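Pectate lyase (Erwinia chrysanthemi, PDB 1RU4) cleaves the polygalacturonate chains of pectate by an eliminative, lyase-type reaction, on a scaffold built as a right-handed parallel beta-helix. Local coordinates at residues N287-Y290 and K291-I294; K328-S331 and W332-G335. All blocks are in the same frame, centred on the assembly; numbering follows the deposited sequence.

Contact 1: residues N287-Y290 and K291-I294; sequences NTSY and KNGI
Lys291 NZ donates a hydrogen bond to Tyr290 OH over 3.1 Å, so that two neighbours along the chain meet again at the ends of their side chains. CB of Lys291 stands over the middle of the tyrosine ring, 3.8 Å from the ring centroid and only 7° off the normal, a CH-pi contact. CE then comes back to within 3.7 Å of Tyr290 CZ, because the lysine chain bends at its third torsion (chi3 -69°) and folds the amine in toward the phenol. The two side chains run alongside each other, the tyrosine also packing on Leu316 and Leu346 while the lysine lies at the surface. Lys291 itself has a left-handed backbone conformation (phi 45°), and this turns the chain out of strand 288-290 and toward strand 294-298, making one corner of a coil of the right-handed parallel beta-helix. On the inner side of that corner Asn292 is an asparagine at the turn hydrogen-bonded to its counterpart in the preceding coil, as in the asparagine stacks of parallel beta-helices: its OD1 accepts from Asn268 ND2, and its ND2 gives hydrogen bonds to Ala265 O and Asn295 OD1. With its amide engaged in this way, Asn292 ND2 lies just 2.9 Å from Ser289 OG, yet the angle is too poor for a hydrogen bond. The serine hydroxyl is hydrogen-bonded to Asn295 O instead.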
# COMPACT_ATOMS: atom_id res chain seq x y z
N ASN A 287 -16.65 3.53 -2.97
CA ASN A 287 -15.73 2.48 -3.39
C ASN A 287 -16.36 1.62 -4.48
O ASN A 287 -17.57 1.66 -4.69
CB ASN A 287 -15.35 1.61 -2.18
CG ASN A 287 -14.60 2.39 -1.11
OD1 ASN A 287 -13.42 2.70 -1.27
ND2 ASN A 287 -15.30 2.73 -0.03
N THR A 288 -15.52 0.87 -5.18
CA THR A 288 -15.98 -0.04 -6.23
C THR A 288 -15.37 -1.42 -5.99
O THR A 288 -14.17 -1.54 -5.77
CB THR A 288 -15.57 0.47 -7.64
OG1 THR A 288 -16.24 1.71 -7.90
CG2 THR A 288 -15.93 -0.54 -8.72
N SER A 289 -16.23 -2.44 -6.00
CA SER A 289 -15.79 -3.81 -5.78
C SER A 289 -16.36 -4.70 -6.89
O SER A 289 -17.57 -4.69 -7.13
CB SER A 289 -16.25 -4.30 -4.41
OG SER A 289 -15.61 -5.51 -4.05
N TYR A 290 -15.49 -5.47 -7.55
CA TYR A 290 -15.86 -6.25 -8.73
C TYR A 290 -15.31 -7.67 -8.75
O TYR A 290 -14.12 -7.90 -8.51
CB TYR A 290 -15.39 -5.51 -9.99
CG TYR A 290 -15.51 -6.27 -11.30
CD1 TYR A 290 -16.76 -6.51 -11.88
CD2 TYR A 290 -14.37 -6.71 -11.99
CE1 TYR A 290 -16.87 -7.17 -13.10
CE2 TYR A 290 -14.48 -7.37 -13.22
CZ TYR A 290 -15.73 -7.59 -13.76
OH TYR A 290 -15.85 -8.23 -14.98
N LYS A 291 -16.19 -8.63 -9.01
CA LYS A 291 -15.82 -10.03 -9.23
C LYS A 291 -14.82 -10.61 -8.23
O LYS A 291 -13.79 -11.18 -8.61
CB LYS A 291 -15.35 -10.21 -10.68
CG LYS A 291 -15.43 -11.63 -11.21
CD LYS A 291 -15.41 -11.66 -12.74
CE LYS A 291 -16.71 -11.09 -13.31
NZ LYS A 291 -16.79 -11.22 -14.79
N ASN A 292 -15.10 -10.41 -6.94
CA ASN A 292 -14.33 -11.05 -5.87
C ASN A 292 -15.14 -12.27 -5.45
O ASN A 292 -16.24 -12.48 -5.95
CB ASN A 292 -14.19 -10.12 -4.66
CG ASN A 292 -13.44 -8.84 -4.97
OD1 ASN A 292 -12.21 -8.84 -5.04
ND2 ASN A 292 -14.17 -7.74 -5.12
N GLY A 293 -14.59 -13.08 -4.54
CA GLY A 293 -15.37 -14.18 -3.99
C GLY A 293 -16.62 -13.61 -3.34
O GLY A 293 -17.72 -14.15 -3.51
N ILE A 294 -16.44 -12.51 -2.62
CA ILE A 294 -17.52 -11.73 -1.99
C ILE A 294 -17.07 -10.28 -2.14
O ILE A 294 -15.93 -9.96 -1.82
CB ILE A 294 -17.65 -12.06 -0.48
CG1 ILE A 294 -18.21 -13.47 -0.28
CG2 ILE A 294 -18.51 -11.02 0.23
CD1 ILE A 294 -18.13 -13.96 1.16

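Contact 2: residues K328-S331 and W332-G335; sequences KSNS and WDTG
A type I beta turn runs from Asn330 to Asp333, closed by Asp333 N donating to Asn330 O over 3.1 Å, and the same carbonyl also takes Gly335 N at 2.9 Å; the two donors approach from opposite faces of its plane. Side chains then bind the loop to itself. The carboxylate of Asp333 reaches back over the turn to Asn330 and holds it twice: OD2 accepts from Asn330 N at 2.8 Å, and OD1 accepts from Asn330 ND2 at 2.9 Å through its syn lone pair, in a nearly straight bond lying in the amide plane. Thr334 N adds a second donor to Asp333 OD2, on the anti side at 2.6 Å. Three N-H groups thus converge on one carboxylate, which would probably stabilise its negative charge. The turn directly follows strand 325-328 near one end of the beta-helix, and the asparagine joins it to the preceding coil, its OD1 accepting from Asn313 ND2. Trp332 lies alongside the Asn330 side chain, CB and amide alike. CB of the asparagine sits 3.5 Å from the centroid of the six-membered ring, a CH-pi contact over the face, and the amide is stacked almost parallel to the indole, the planes 7° apart. CG of Asn330 is anti to its carbonyl carbon (chi1 -56°) and CG of Trp332 lies between its own N and carbonyl carbon (chi1 66°), which together bring the two groups side by side. The indole also meets the ring of Tyr296 at an oblique angle. Near the ends of the loop, Ser329 N donates to Thr334 OG1 over 2.8 Å.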
# COMPACT_ATOMS: atom_id res chain seq x y z
N LYS A 328 -26.95 3.44 2.86
CA LYS A 328 -27.86 3.90 1.82
C LYS A 328 -27.07 4.52 0.67
O LYS A 328 -25.87 4.78 0.80
CB LYS A 328 -28.91 4.88 2.37
CG LYS A 328 -28.38 6.23 2.81
CD LYS A 328 -29.52 7.10 3.32
CE LYS A 328 -29.05 8.50 3.69
NZ LYS A 328 -30.18 9.34 4.19
N SER A 329 -27.73 4.70 -0.47
CA SER A 329 -27.09 5.24 -1.67
C SER A 329 -25.97 4.35 -2.21
O SER A 329 -25.02 4.84 -2.82
CB SER A 329 -26.60 6.67 -1.44
OG SER A 329 -27.70 7.56 -1.31
N ASN A 330 -26.11 3.05 -1.99
CA ASN A 330 -25.18 2.06 -2.54
C ASN A 330 -25.91 1.33 -3.67
O ASN A 330 -27.14 1.34 -3.74
CB ASN A 330 -24.76 1.06 -1.46
CG ASN A 330 -24.15 1.73 -0.25
OD1 ASN A 330 -23.07 2.33 -0.32
ND2 ASN A 330 -24.84 1.65 0.89
N SER A 331 -25.15 0.69 -4.56
CA SER A 331 -25.76 0.01 -5.70
C SER A 331 -26.66 -1.16 -5.28
O SER A 331 -27.51 -1.60 -6.05
CB SER A 331 -24.70 -0.46 -6.70
OG SER A 331 -23.91 -1.52 -6.17
N TRP A 332 -26.47 -1.64 -4.05
CA TRP A 332 -27.25 -2.76 -3.52
C TRP A 332 -28.40 -2.35 -2.60
O TRP A 332 -29.04 -3.21 -1.98
CB TRP A 332 -26.34 -3.77 -2.81
CG TRP A 332 -25.67 -3.24 -1.58
CD1 TRP A 332 -26.18 -3.24 -0.31
CD2 TRP A 332 -24.37 -2.66 -1.49
NE1 TRP A 332 -25.27 -2.69 0.57
CE2 TRP A 332 -24.15 -2.33 -0.13
CE3 TRP A 332 -23.36 -2.40 -2.42
CZ2 TRP A 332 -22.96 -1.74 0.31
CZ3 TRP A 332 -22.17 -1.81 -1.98
CH2 TRP A 332 -21.99 -1.49 -0.62
N ASP A 333 -28.64 -1.05 -2.45
CA ASP A 333 -29.80 -0.60 -1.70
C ASP A 333 -30.60 0.51 -2.39
O ASP A 333 -31.31 0.23 -3.35
CB ASP A 333 -29.49 -0.29 -0.22
CG ASP A 333 -28.25 0.58 -0.03
OD1 ASP A 333 -27.40 0.21 0.81
OD2 ASP A 333 -28.15 1.64 -0.66
N THR A 334 -30.46 1.75 -1.94
CA THR A 334 -31.24 2.85 -2.50
C THR A 334 -30.58 3.59 -3.66
O THR A 334 -31.20 4.45 -4.28
CB THR A 334 -31.66 3.85 -1.42
OG1 THR A 334 -30.50 4.46 -0.85
CG2 THR A 334 -32.44 3.15 -0.31
N GLY A 335 -29.31 3.29 -3.92
CA GLY A 335 -28.63 3.89 -5.06
C GLY A 335 -29.02 3.17 -6.33
O GLY A 335 -29.69 2.14 -6.27
O HOH W 1 -29.97 -0.59 -6.69

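In the fold
The two contacts follow each other in series, neither nested nor crossed. The chain leaves strand 288-290, rounds the corner of contact 1 into strand 294-298, then continues through strands 308-316 and 320-322 to strand 325-328, after which contact 2 closes a surface loop. Their centres lie 15 Å apart and their nearest atoms about 6 Å, without touching. Strand 308-316 stands between them, pairing in parallel with both 288-290 and 325-328. Two residues are shared by the surroundings of both contacts: Asn313, whose OD1 accepts from Asn287 N, and Tyr296, which touches Asn287 and Ser289.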